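MOBA relate protein (Mycobacterium sp., PDB 2WAW) is of unknown function but has a MobA-like fold of the GT-A type and probably binds a nucleoside triphosphate for nucleotidyl transfer. Local coordinates at residues A[38-41]-A[42-45]; A[116-119]-A[120-124]; A[128-132]-A[133-137]; A[141-144]-A[145-148]; A[54-57]-A[58-61]. All blocks are in the same frame, centred on the assembly; numbering follows the deposited sequence. Where two conformers were deposited one is given.

Contact 1 (A[38-41]-A[42-45]); sequences LAMA and RRCP
Arg43 folds back over Met40 at the C-terminal end of helix 33-42. Its chain bends at chi3 (-50°), which swings the guanidinium round so that one face lies over CA of Met40, offset toward the rim. NH2 of Arg43 comes 3.7 Å from CB of Met40, and the two side chains cross at about a right angle. NH1 of Arg43 lies 3.3 Å from Ala39 O, but the angle is poor for a hydrogen bond. Arg42 takes another course. Its aliphatic part passes Leu38 O, with CG 3.2 Å from that oxygen. The Arg42 guanidinium then bonds the carbonyls of Glu65 and Asp67. On the buried side, Met40 bends at chi2 and chi3 and sets SD 3.7 Å from SG of Cys44. The backbone tightens here. Arg42 N donates to Leu38 O (2.9 Å), whereas Arg43 N and Cys44 N donate only three residues back, to Met40 O (3.0 Å) and Ala41 O (3.2 Å). Of the two arginines, only Arg43 lays its cationic group against the last turn. Its charge would probably suit the negative end of the helix dipole, while the sulfurs of Met40 and Cys44 meet on the buried side.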
loop_
_atom_site.group_PDB
_atom_site.type_symbol
_atom_site.label_atom_id
_atom_site.label_comp_id
_atom_site.label_asym_id
_atom_site.label_seq_id
_atom_site.Cartn_x
_atom_site.Cartn_y
_atom_site.Cartn_z
ATOM N N LEU A 38 -6.640 6.134 -1.684
ATOM C CA LEU A 38 -6.229 6.597 -3.018
ATOM C C LEU A 38 -6.191 8.117 -3.129
ATOM O O LEU A 38 -5.330 8.672 -3.833
ATOM C CB LEU A 38 -7.113 5.978 -4.101
ATOM C CG LEU A 38 -7.025 4.449 -4.247
ATOM C CD1 LEU A 38 -7.957 4.024 -5.371
ATOM C CD2 LEU A 38 -5.605 3.962 -4.527
ATOM N N ALA A 39 -7.091 8.793 -2.410
ATOM C CA ALA A 39 -7.054 10.268 -2.309
ATOM C C ALA A 39 -5.683 10.727 -1.820
ATOM O O ALA A 39 -5.095 11.662 -2.384
ATOM C CB ALA A 39 -8.142 10.764 -1.373
ATOM N N MET A 40 -5.158 10.054 -0.796
ATOM C CA MET A 40 -3.828 10.374 -0.263
ATOM C C MET A 40 -2.714 9.970 -1.245
ATOM O O MET A 40 -1.769 10.742 -1.488
ATOM C CB MET A 40 -3.672 9.736 1.132
ATOM C CG MET A 40 -2.307 9.902 1.788
ATOM S SD MET A 40 -1.063 8.751 1.151
ATOM C CE MET A 40 -1.827 7.184 1.543
ATOM N N ALA A 41 -2.839 8.771 -1.820
ATOM C CA ALA A 41 -1.808 8.249 -2.733
ATOM C C ALA A 41 -1.630 9.169 -3.947
ATOM O O ALA A 41 -0.512 9.337 -4.459
ATOM C CB ALA A 41 -2.132 6.818 -3.162
ATOM N N ARG A 42 -2.731 9.760 -4.415
ATOM C CA ARG A 42 -2.655 10.660 -5.575
ATOM C C ARG A 42 -1.850 11.927 -5.276
ATOM O O ARG A 42 -1.267 12.537 -6.187
ATOM C CB ARG A 42 -4.065 11.024 -6.052
ATOM C CG ARG A 42 -4.795 9.871 -6.740
ATOM C CD ARG A 42 -6.201 10.356 -7.074
ATOM N NE ARG A 42 -7.079 9.345 -7.654
ATOM C CZ ARG A 42 -7.239 9.159 -8.963
ATOM N NH1 ARG A 42 -6.571 9.886 -9.852
ATOM N NH2 ARG A 42 -8.081 8.233 -9.387
ATOM N N ARG A 43 -1.817 12.321 -4.001
ATOM C CA ARG A 43 -1.070 13.500 -3.578
ATOM C C ARG A 43 0.418 13.256 -3.294
ATOM O O ARG A 43 1.154 14.220 -2.982
ATOM C CB ARG A 43 -1.731 14.124 -2.357
ATOM C CG ARG A 43 -3.162 14.568 -2.594
ATOM C CD ARG A 43 -3.744 15.300 -1.383
ATOM N NE ARG A 43 -3.576 14.584 -0.115
ATOM C CZ ARG A 43 -4.542 13.928 0.527
ATOM N NH1 ARG A 43 -5.773 13.873 0.032
ATOM N NH2 ARG A 43 -4.275 13.322 1.676
ATOM N N CYS A 44 0.847 11.993 -3.373
ATOM C CA CYS A 44 2.253 11.617 -3.177
ATOM C C CYS A 44 3.050 11.913 -4.445
ATOM O O CYS A 44 2.459 12.017 -5.517
ATOM C CB CYS A 44 2.381 10.132 -2.861
ATOM S SG CYS A 44 1.622 9.699 -1.274
ATOM N N PRO A 45 4.387 12.002 -4.317
ATOM C CA PRO A 45 5.239 12.282 -5.472
ATOM C C PRO A 45 5.521 11.015 -6.291
ATOM O O PRO A 45 6.668 10.538 -6.359
ATOM C CB PRO A 45 6.515 12.863 -4.853
ATOM C CG PRO A 45 6.520 12.434 -3.402
ATOM C CD PRO A 45 5.161 11.863 -3.062
#

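Contact 2 (A[116-119]-A[120-124])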
loop_
_atom_site.group_PDB
_atom_site.type_symbol
_atom_site.label_atom_id
_atom_site.label_comp_id
_atom_site.label_asym_id
_atom_site.label_seq_id
_atom_site.Cartn_x
_atom_site.Cartn_y
_atom_site.Cartn_z
ATOM N N SER A 116 9.423 11.638 2.443
ATOM C CA SER A 116 10.608 11.332 3.237
ATOM C C SER A 116 11.143 9.922 3.008
ATOM O O SER A 116 12.357 9.714 2.956
ATOM C CB SER A 116 10.328 11.579 4.720
ATOM O OG SER A 116 9.952 12.928 4.882
ATOM N N LEU A 117 10.231 8.963 2.881
ATOM C CA LEU A 117 10.600 7.585 2.573
ATOM C C LEU A 117 11.356 7.488 1.260
ATOM O O LEU A 117 12.397 6.823 1.176
ATOM C CB LEU A 117 9.351 6.687 2.551
ATOM C CG LEU A 117 9.571 5.247 2.070
ATOM C CD1 LEU A 117 10.386 4.446 3.126
ATOM C CD2 LEU A 117 8.224 4.627 1.782
ATOM N N ILE A 118 10.829 8.148 0.222
ATOM C CA ILE A 118 11.462 8.097 -1.099
ATOM C C ILE A 118 12.860 8.710 -1.031
ATOM O O ILE A 118 13.800 8.176 -1.616
ATOM C CB ILE A 118 10.599 8.832 -2.130
ATOM C CG1 ILE A 118 9.361 7.988 -2.478
ATOM C CG2 ILE A 118 11.383 9.117 -3.389
ATOM C CD1 ILE A 118 8.248 8.763 -3.216
ATOM N N ALA A 119 12.987 9.800 -0.289
ATOM C CA ALA A 119 14.257 10.512 -0.235
ATOM C C ALA A 119 15.306 9.607 0.419
ATOM O O ALA A 119 16.444 9.501 -0.074
ATOM C CB ALA A 119 14.098 11.808 0.541
ATOM N N GLY A 120 14.912 8.943 1.513
ATOM C CA GLY A 120 15.796 7.986 2.197
ATOM C C GLY A 120 16.052 6.739 1.365
ATOM O O GLY A 120 17.100 6.101 1.482
ATOM N N GLY A 121 15.099 6.398 0.510
ATOM C CA GLY A 121 15.232 5.225 -0.351
ATOM C C GLY A 121 16.145 5.371 -1.554
ATOM O O GLY A 121 16.614 4.375 -2.098
ATOM N N ARG A 122 16.405 6.599 -1.999
ATOM C CA ARG A 122 17.408 6.806 -3.050
ATOM C C ARG A 122 18.713 6.172 -2.552
ATOM O O ARG A 122 19.234 6.551 -1.517
ATOM C CB ARG A 122 17.630 8.295 -3.341
ATOM C CG ARG A 122 16.376 9.145 -3.524
ATOM C CD ARG A 122 15.515 8.720 -4.713
ATOM N NE ARG A 122 14.439 9.674 -4.987
ATOM C CZ ARG A 122 13.616 9.610 -6.046
ATOM N NH1 ARG A 122 13.739 8.626 -6.940
ATOM N NH2 ARG A 122 12.685 10.540 -6.217
ATOM N N GLY A 123 19.234 5.195 -3.278
ATOM C CA GLY A 123 20.468 4.536 -2.832
ATOM C C GLY A 123 20.385 3.559 -1.660
ATOM O O GLY A 123 21.425 3.081 -1.193
ATOM N N ALA A 124 19.171 3.265 -1.177
ATOM C CA ALA A 124 18.946 2.117 -0.277
ATOM C C ALA A 124 18.216 1.018 -1.050
ATOM O O ALA A 124 17.390 1.303 -1.924
ATOM C CB ALA A 124 18.152 2.515 0.952
HETATM O O HOH W 1 19.020 8.596 -0.053
#
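Arg122 is bent beside Ile118 by two successive torsions. Chi1 (-47°) places CG beside the backbone N, and chi2 (-62°) then folds the chain back along the helix. The two side chains lie side by side and point the same way. CG2 of Ile118 sits over one face of the Arg122 guanidinium, toward its rim, and is 3.4 Å from NH2 of Arg122. The methylene part of Arg122 also passes the helix end, with CG 3.3 Å from Ile118 O. The charged end is held from outside: NH2 of Arg122 bonds Ser4 O, and NH1 has a long, weak ion pair with Glu97.

This is the C-terminal end of helix 111-121, which leads toward strand 126-131 of the mixed central sheet. Ile118 and Leu117 face that sheet and rest on Val100, and Leu117 also touches Pro138 and Trp140. The last helical bonds run from Gly120 N to Ser116 O (3.0 Å) and from Gly121 N to Leu117 O (2.8 Å). Arg122 is the first residue to leave helical angles, yet its N still reaches Ile118 O at 3.1 Å. A weak second branch goes to Ala119 O. A type II beta turn from Gly121 to Ala124 follows, with Gly123 at positive phi (74°). Its closing bond joins Ala124 N to Gly121 O at 2.9 Å. On the outer side one water donates to Ala119 O (2.7 Å) and to Arg122 O (2.5 Å), and so ties the last helical turn to the residue that leaves it.

Contact 3 (A[128-132]-A[133-137]); sequences VCEYA and NGIGH
The beta hairpin of strands 126-131 and 134-142 turns here, with Tyr131 and Gly134 as the ends of a type I turn. Ala132 and Asn133 form its corners. The antiparallel ladder behind it has Tyr131-Gly134 and Cys129-Gly136 as hydrogen-bonded pairs and Glu130-Ile135 as a non-hydrogen-bonded pair. Tyr131 N donates to Gly134 O (2.8 Å) and Gly136 N to Cys129 O (2.9 Å). The return bonds, Gly134 N to Tyr131 O and Cys129 N to Gly136 O, are weak. On one face of the sheet Ile135 packs against the aliphatic part of its neighbours. In the conformer described (a second was also modelled), CD1 of Ile135 touches CB of Glu130 at 3.6 Å, and CG2 of Ile135 meets CG2 of Val128 at 3.7 Å, those two side chains crossing at about a right angle. The carboxylate of Glu130 goes on to a salt bridge with Arg171 of strand 169-173. Asn133 OD1 accepts a bond from Val178 N. On the other face the Tyr131 ring, with chi1 at -63°, is laid along the second strand and presents its edge to it. Both glycines of that strand lack a side chain on this face, and the ring runs past them. Gly134 O, Gly136 N and His137 O all lie near the ring plane. At the far end Tyr131 OH donates to His137 O at 2.6 Å, in the carbonyl plane and on a lone pair.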
loop_
_atom_site.group_PDB
_atom_site.type_symbol
_atom_site.label_atom_id
_atom_site.label_comp_id
_atom_site.label_asym_id
_atom_site.label_seq_id
_atom_site.Cartn_x
_atom_site.Cartn_y
_atom_site.Cartn_z
ATOM N N VAL A 128 12.001 1.522 5.067
ATOM C CA VAL A 128 10.729 1.363 5.779
ATOM C C VAL A 128 10.480 2.566 6.671
ATOM O O VAL A 128 11.424 3.260 7.050
ATOM C CB VAL A 128 10.697 0.059 6.623
ATOM C CG1 VAL A 128 10.938 -1.164 5.738
ATOM C CG2 VAL A 128 11.703 0.121 7.787
ATOM N N CYS A 129 9.216 2.831 6.982
ATOM C CA CYS A 129 8.915 3.870 7.961
ATOM C C CYS A 129 9.020 3.320 9.372
ATOM O O CYS A 129 8.507 2.237 9.680
ATOM C CB CYS A 129 7.532 4.449 7.716
ATOM S SG CYS A 129 7.470 5.444 6.180
ATOM N N GLU A 130 9.698 4.068 10.225
ATOM C CA GLU A 130 9.819 3.720 11.619
ATOM C C GLU A 130 9.006 4.706 12.429
ATOM O O GLU A 130 9.390 5.866 12.594
ATOM C CB GLU A 130 11.281 3.719 12.065
ATOM C CG GLU A 130 11.440 3.295 13.510
ATOM C CD GLU A 130 12.885 3.100 13.898
ATOM O OE1 GLU A 130 13.716 3.983 13.597
ATOM O OE2 GLU A 130 13.184 2.065 14.514
ATOM N N TYR A 131 7.863 4.232 12.905
ATOM C CA TYR A 131 6.951 5.035 13.701
ATOM C C TYR A 131 7.323 4.925 15.178
ATOM O O TYR A 131 8.227 4.167 15.557
ATOM C CB TYR A 131 5.539 4.520 13.463
ATOM C CG TYR A 131 5.079 4.664 12.024
ATOM C CD1 TYR A 131 4.475 5.846 11.596
ATOM C CD2 TYR A 131 5.233 3.632 11.118
ATOM C CE1 TYR A 131 4.033 6.004 10.299
ATOM C CE2 TYR A 131 4.798 3.771 9.800
ATOM C CZ TYR A 131 4.195 4.966 9.399
ATOM O OH TYR A 131 3.738 5.164 8.123
ATOM N N ALA A 132 6.634 5.697 16.015
ATOM C CA ALA A 132 6.898 5.713 17.447
ATOM C C ALA A 132 6.711 4.329 18.107
ATOM O O ALA A 132 7.385 4.016 19.096
ATOM C CB ALA A 132 6.012 6.743 18.103
ATOM N N ASN A 133 5.813 3.509 17.553
ATOM C CA ASN A 133 5.479 2.198 18.120
ATOM C C ASN A 133 5.761 1.026 17.182
ATOM O O ASN A 133 5.157 -0.045 17.312
ATOM C CB ASN A 133 4.010 2.165 18.572
ATOM C CG ASN A 133 3.029 2.391 17.430
ATOM O OD1 ASN A 133 3.362 2.992 16.405
ATOM N ND2 ASN A 133 1.801 1.913 17.612
ATOM N N GLY A 134 6.677 1.237 16.242
ATOM C CA GLY A 134 7.159 0.165 15.376
ATOM C C GLY A 134 7.311 0.532 13.915
ATOM O O GLY A 134 6.968 1.640 13.507
ATOM N N ILE A 135 7.840 -0.412 13.141
ATOM C CA ILE A 135 8.025 -0.311 11.690
ATOM C C ILE A 135 6.696 -0.550 10.982
ATOM O O ILE A 135 5.904 -1.391 11.434
ATOM C CB ILE A 135 9.044 -1.393 11.221
ATOM C CG1 ILE A 135 10.448 -1.114 11.787
ATOM C CG2 ILE A 135 9.055 -1.572 9.693
ATOM C CD1 ILE A 135 11.025 0.229 11.411
ATOM N N GLY A 136 6.461 0.137 9.875
ATOM C CA GLY A 136 5.265 -0.146 9.095
ATOM C C GLY A 136 5.290 0.502 7.735
ATOM O O GLY A 136 6.237 1.215 7.375
ATOM N N HIS A 137 4.235 0.225 6.975
ATOM C CA HIS A 137 4.031 0.857 5.673
ATOM C C HIS A 137 3.969 2.367 5.807
ATOM O O HIS A 137 3.611 2.888 6.877
ATOM C CB HIS A 137 2.724 0.360 5.032
ATOM C CG HIS A 137 2.757 -1.076 4.603
ATOM N ND1 HIS A 137 2.437 -2.113 5.457
ATOM C CD2 HIS A 137 3.066 -1.647 3.414
ATOM C CE1 HIS A 137 2.552 -3.260 4.810
ATOM N NE2 HIS A 137 2.926 -3.007 3.569
#

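Contact 4 (A[141-144]-A[145-148])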
loop_
_atom_site.group_PDB
_atom_site.type_symbol
_atom_site.label_atom_id
_atom_site.label_comp_id
_atom_site.label_asym_id
_atom_site.label_seq_id
_atom_site.Cartn_x
_atom_site.Cartn_y
_atom_site.Cartn_z
ATOM N N VAL A 141 10.949 -0.189 -2.110
ATOM C CA VAL A 141 11.709 -1.310 -2.665
ATOM C C VAL A 141 12.329 -0.873 -3.984
ATOM O O VAL A 141 11.612 -0.481 -4.922
ATOM C CB VAL A 141 10.839 -2.560 -2.868
ATOM C CG1 VAL A 141 11.705 -3.750 -3.350
ATOM C CG2 VAL A 141 10.131 -2.927 -1.567
ATOM N N SER A 142 13.661 -0.986 -4.065
ATOM C CA SER A 142 14.436 -0.539 -5.201
ATOM C C SER A 142 14.285 -1.556 -6.326
ATOM O O SER A 142 14.018 -2.727 -6.069
ATOM C CB SER A 142 15.920 -0.409 -4.810
ATOM O OG SER A 142 16.451 -1.679 -4.465
ATOM N N ARG A 143 14.437 -1.086 -7.557
ATOM C CA ARG A 143 14.316 -1.929 -8.744
ATOM C C ARG A 143 15.210 -3.172 -8.667
ATOM O O ARG A 143 14.819 -4.246 -9.133
ATOM C CB ARG A 143 14.665 -1.115 -9.991
ATOM C CG ARG A 143 14.717 -1.966 -11.269
ATOM C CD ARG A 143 14.769 -1.099 -12.521
ATOM N NE ARG A 143 13.529 -0.348 -12.693
ATOM C CZ ARG A 143 12.413 -0.838 -13.231
ATOM N NH1 ARG A 143 12.357 -2.092 -13.675
ATOM N NH2 ARG A 143 11.339 -0.067 -13.324
ATOM N N GLY A 144 16.381 -3.030 -8.048
ATOM C CA GLY A 144 17.345 -4.134 -7.943
ATOM C C GLY A 144 16.830 -5.384 -7.254
ATOM O O GLY A 144 17.336 -6.483 -7.496
ATOM N N VAL A 145 15.817 -5.241 -6.403
ATOM C CA VAL A 145 15.247 -6.411 -5.727
ATOM C C VAL A 145 13.798 -6.737 -6.139
ATOM O O VAL A 145 13.089 -7.501 -5.464
ATOM C CB VAL A 145 15.421 -6.323 -4.191
ATOM C CG1 VAL A 145 16.906 -6.413 -3.839
ATOM C CG2 VAL A 145 14.839 -5.038 -3.653
ATOM N N PHE A 146 13.362 -6.154 -7.255
ATOM C CA PHE A 146 12.067 -6.515 -7.848
ATOM C C PHE A 146 11.939 -8.037 -8.039
ATOM O O PHE A 146 10.876 -8.597 -7.804
ATOM C CB PHE A 146 11.848 -5.807 -9.196
ATOM C CG PHE A 146 11.415 -4.359 -9.091
ATOM C CD1 PHE A 146 11.310 -3.699 -7.857
ATOM C CD2 PHE A 146 11.125 -3.646 -10.262
ATOM C CE1 PHE A 146 10.922 -2.355 -7.798
ATOM C CE2 PHE A 146 10.737 -2.309 -10.224
ATOM C CZ PHE A 146 10.630 -1.647 -8.975
ATOM N N GLY A 147 13.021 -8.698 -8.457
ATOM C CA GLY A 147 13.013 -10.163 -8.598
ATOM C C GLY A 147 12.681 -10.910 -7.312
ATOM O O GLY A 147 11.899 -11.871 -7.318
ATOM N N ASP A 148 13.259 -10.459 -6.197
ATOM C CA ASP A 148 13.003 -11.063 -4.888
ATOM C C ASP A 148 11.562 -10.859 -4.401
ATOM O O ASP A 148 10.954 -11.769 -3.821
ATOM C CB ASP A 148 14.010 -10.531 -3.856
ATOM C CG ASP A 148 15.453 -10.719 -4.305
ATOM O OD1 ASP A 148 16.079 -11.708 -3.875
ATOM O OD2 ASP A 148 15.959 -9.908 -5.115
#
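Val141 meets Val145, and Arg143 meets Phe146, where strand 134-142 gives way to helix 146-150. A short 3-10 segment at 143-144 makes the junction, and Val145 holds the N-cap position. The strand belongs to the central mixed sheet. Packing is tight on its inner side. CG1 of Val141 and CG2 of Val145 are 3.4 Å apart, closer than usual for two carbons, and their side chains cross at about a right angle. CG2 of Val145 occupies the position between backbone N and carbonyl carbon, which also brings it 3.4 Å from Ser142 O. Two backbone bonds hold the turn: Val145 N to Ser142 O (3.1 Å) and Phe146 N to Arg143 O (3.0 Å). Ser142 OG is anchored on Thr125 O, and Phe146 also reaches Ile99 of strand 98-103.

The outer side is looser. Gly144 and Gly147 are exposed, and OD2 of Asp148 comes no nearer to Gly144 O than 4.4 Å. Arg143 is partly exposed and packs on the Phe146 ring. CG anti to the backbone N (chi1 174°) starts it along the ring, and its bend at chi3 brings the guanidinium to the CE2 corner of Phe146. CE2 lies over the centre of the guanidinium, 3.7 Å from CZ of Arg143, with the two planes 64° apart. NE of Arg143 bonds Ala96 O. Beneath the ring a CH-pi contact sets CA of Arg143 3.5 Å from the centroid of Phe146, only 9° off the ring normal.

Contact 5 (A[54-57]-A[58-61])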
loop_
_atom_site.group_PDB
_atom_site.type_symbol
_atom_site.label_atom_id
_atom_site.label_comp_id
_atom_site.label_asym_id
_atom_site.label_seq_id
_atom_site.Cartn_x
_atom_site.Cartn_y
_atom_site.Cartn_z
ATOM N N GLY A 54 -8.852 -7.653 -6.296
ATOM C CA GLY A 54 -9.088 -9.086 -6.418
ATOM C C GLY A 54 -10.517 -9.418 -6.813
ATOM O O GLY A 54 -11.091 -8.786 -7.709
ATOM N N GLY A 55 -11.100 -10.392 -6.112
ATOM C CA GLY A 55 -12.447 -10.889 -6.413
ATOM C C GLY A 55 -13.564 -9.854 -6.396
ATOM O O GLY A 55 -14.549 -9.999 -7.125
ATOM N N ALA A 56 -13.406 -8.811 -5.577
ATOM C CA ALA A 56 -14.381 -7.726 -5.459
ATOM C C ALA A 56 -14.213 -6.613 -6.500
ATOM O O ALA A 56 -14.873 -5.577 -6.409
ATOM C CB ALA A 56 -14.313 -7.121 -4.040
ATOM N N ALA A 57 -13.337 -6.822 -7.489
ATOM C CA ALA A 57 -12.992 -5.784 -8.472
ATOM C C ALA A 57 -14.206 -5.164 -9.148
ATOM O O ALA A 57 -14.255 -3.957 -9.324
ATOM C CB ALA A 57 -12.034 -6.321 -9.528
ATOM N N ASP A 58 -15.164 -5.997 -9.554
ATOM C CA ASP A 58 -16.364 -5.513 -10.241
ATOM C C ASP A 58 -17.092 -4.452 -9.428
ATOM O O ASP A 58 -17.428 -3.389 -9.967
ATOM C CB ASP A 58 -17.306 -6.673 -10.572
ATOM C CG ASP A 58 -16.832 -7.491 -11.761
ATOM O OD1 ASP A 58 -15.782 -7.147 -12.352
ATOM O OD2 ASP A 58 -17.514 -8.481 -12.104
ATOM N N GLU A 59 -17.332 -4.740 -8.149
ATOM C CA GLU A 59 -17.995 -3.802 -7.228
ATOM C C GLU A 59 -17.141 -2.550 -7.017
ATOM O O GLU A 59 -17.640 -1.427 -6.997
ATOM C CB GLU A 59 -18.258 -4.468 -5.870
ATOM C CG GLU A 59 -19.060 -5.763 -5.908
ATOM C CD GLU A 59 -18.957 -6.548 -4.606
ATOM O OE1 GLU A 59 -19.664 -6.195 -3.638
ATOM O OE2 GLU A 59 -18.168 -7.517 -4.547
ATOM N N VAL A 60 -15.837 -2.756 -6.839
ATOM C CA VAL A 60 -14.917 -1.642 -6.613
ATOM C C VAL A 60 -14.854 -0.679 -7.813
ATOM O O VAL A 60 -14.862 0.550 -7.643
ATOM C CB VAL A 60 -13.509 -2.132 -6.222
ATOM C CG1 VAL A 60 -12.532 -0.970 -6.153
ATOM C CG2 VAL A 60 -13.556 -2.821 -4.875
ATOM N N LEU A 61 -14.848 -1.231 -9.001
ATOM C CA LEU A 61 -14.801 -0.449 -10.199
ATOM C C LEU A 61 -16.036 0.434 -10.297
ATOM O O LEU A 61 -15.990 1.476 -10.849
ATOM C CB LEU A 61 -14.654 -1.327 -11.435
ATOM C CG LEU A 61 -13.421 -2.187 -11.572
ATOM C CD1 LEU A 61 -13.411 -3.047 -12.799
ATOM C CD2 LEU A 61 -12.167 -1.421 -11.466
HETATM O O HOH W 2 -14.721 -8.905 -9.675
HETATM O O HOH W 3 -17.296 -7.857 -7.453
#
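Ala56 and Ala57 offer their carbonyls to the helix that follows: Ala56 O accepts from Val60 N at 3.0 Å and Ala57 O from Leu61 N at 2.8 Å. The side chains of the two donors pass close to the same oxygens. CG2 of Val60 approaches Ala56 O at 3.4 Å. CG of Leu61, set beside its own backbone N by chi1 (-62°), lies 3.0 Å from Ala57 O. The contact between CB of Ala56 and CG2 of Val60 is slack. Ala56 is the N-cap residue of helix 57-63. Its methyl offers no acceptor to the N-H groups of the first turn, and water serves two of them.

The helix forms the crossover of a beta-alpha-beta unit between the parallel strands 48-53 and 70-73. A type I turn from Gly54 to Ala57 leads into it, closed by a bond from Ala57 N to Gly54 O. Val60 and Leu61 both rest on Leu53 of the preceding strand, while Ala56 touches Pro22.

One water molecule accepts from Asp58 N (2.9 Å) and donates to Gly55 O (2.8 Å). A second accepts from Glu59 N (3.2 Å) and makes a weak bond to Gly55 O. In the conformer described, this water also donates to OE2 of Glu59. Chi1 of Glu59 (-56°) sets CG beside the backbone N, and the water bridges the carboxylate to the amide of the same residue.

How the contacts relate
Contact 1 lies nearest the chain centre, about 11 Å from it; contacts 2 and 5 lie about 17 Å out, on opposite sides. Each contact mixes buried and exposed residues. Contacts 1 and 2 are helix C-terminal ends, where Arg43 and Arg122 lie against the last turn. Contact 5 is a helix start, served by waters. Contacts 3 and 4 share strand 134-142: one is its hairpin start, ruled by strand pairing and a tyrosine edge, the other its exit into a helix, ruled by aromatic packing. Contact 2 touches three others: Leu117 packs on Val128 and Cys129, Ala124 on Ser142, and Ile118 on Pro45. Contact 5 touches none of them.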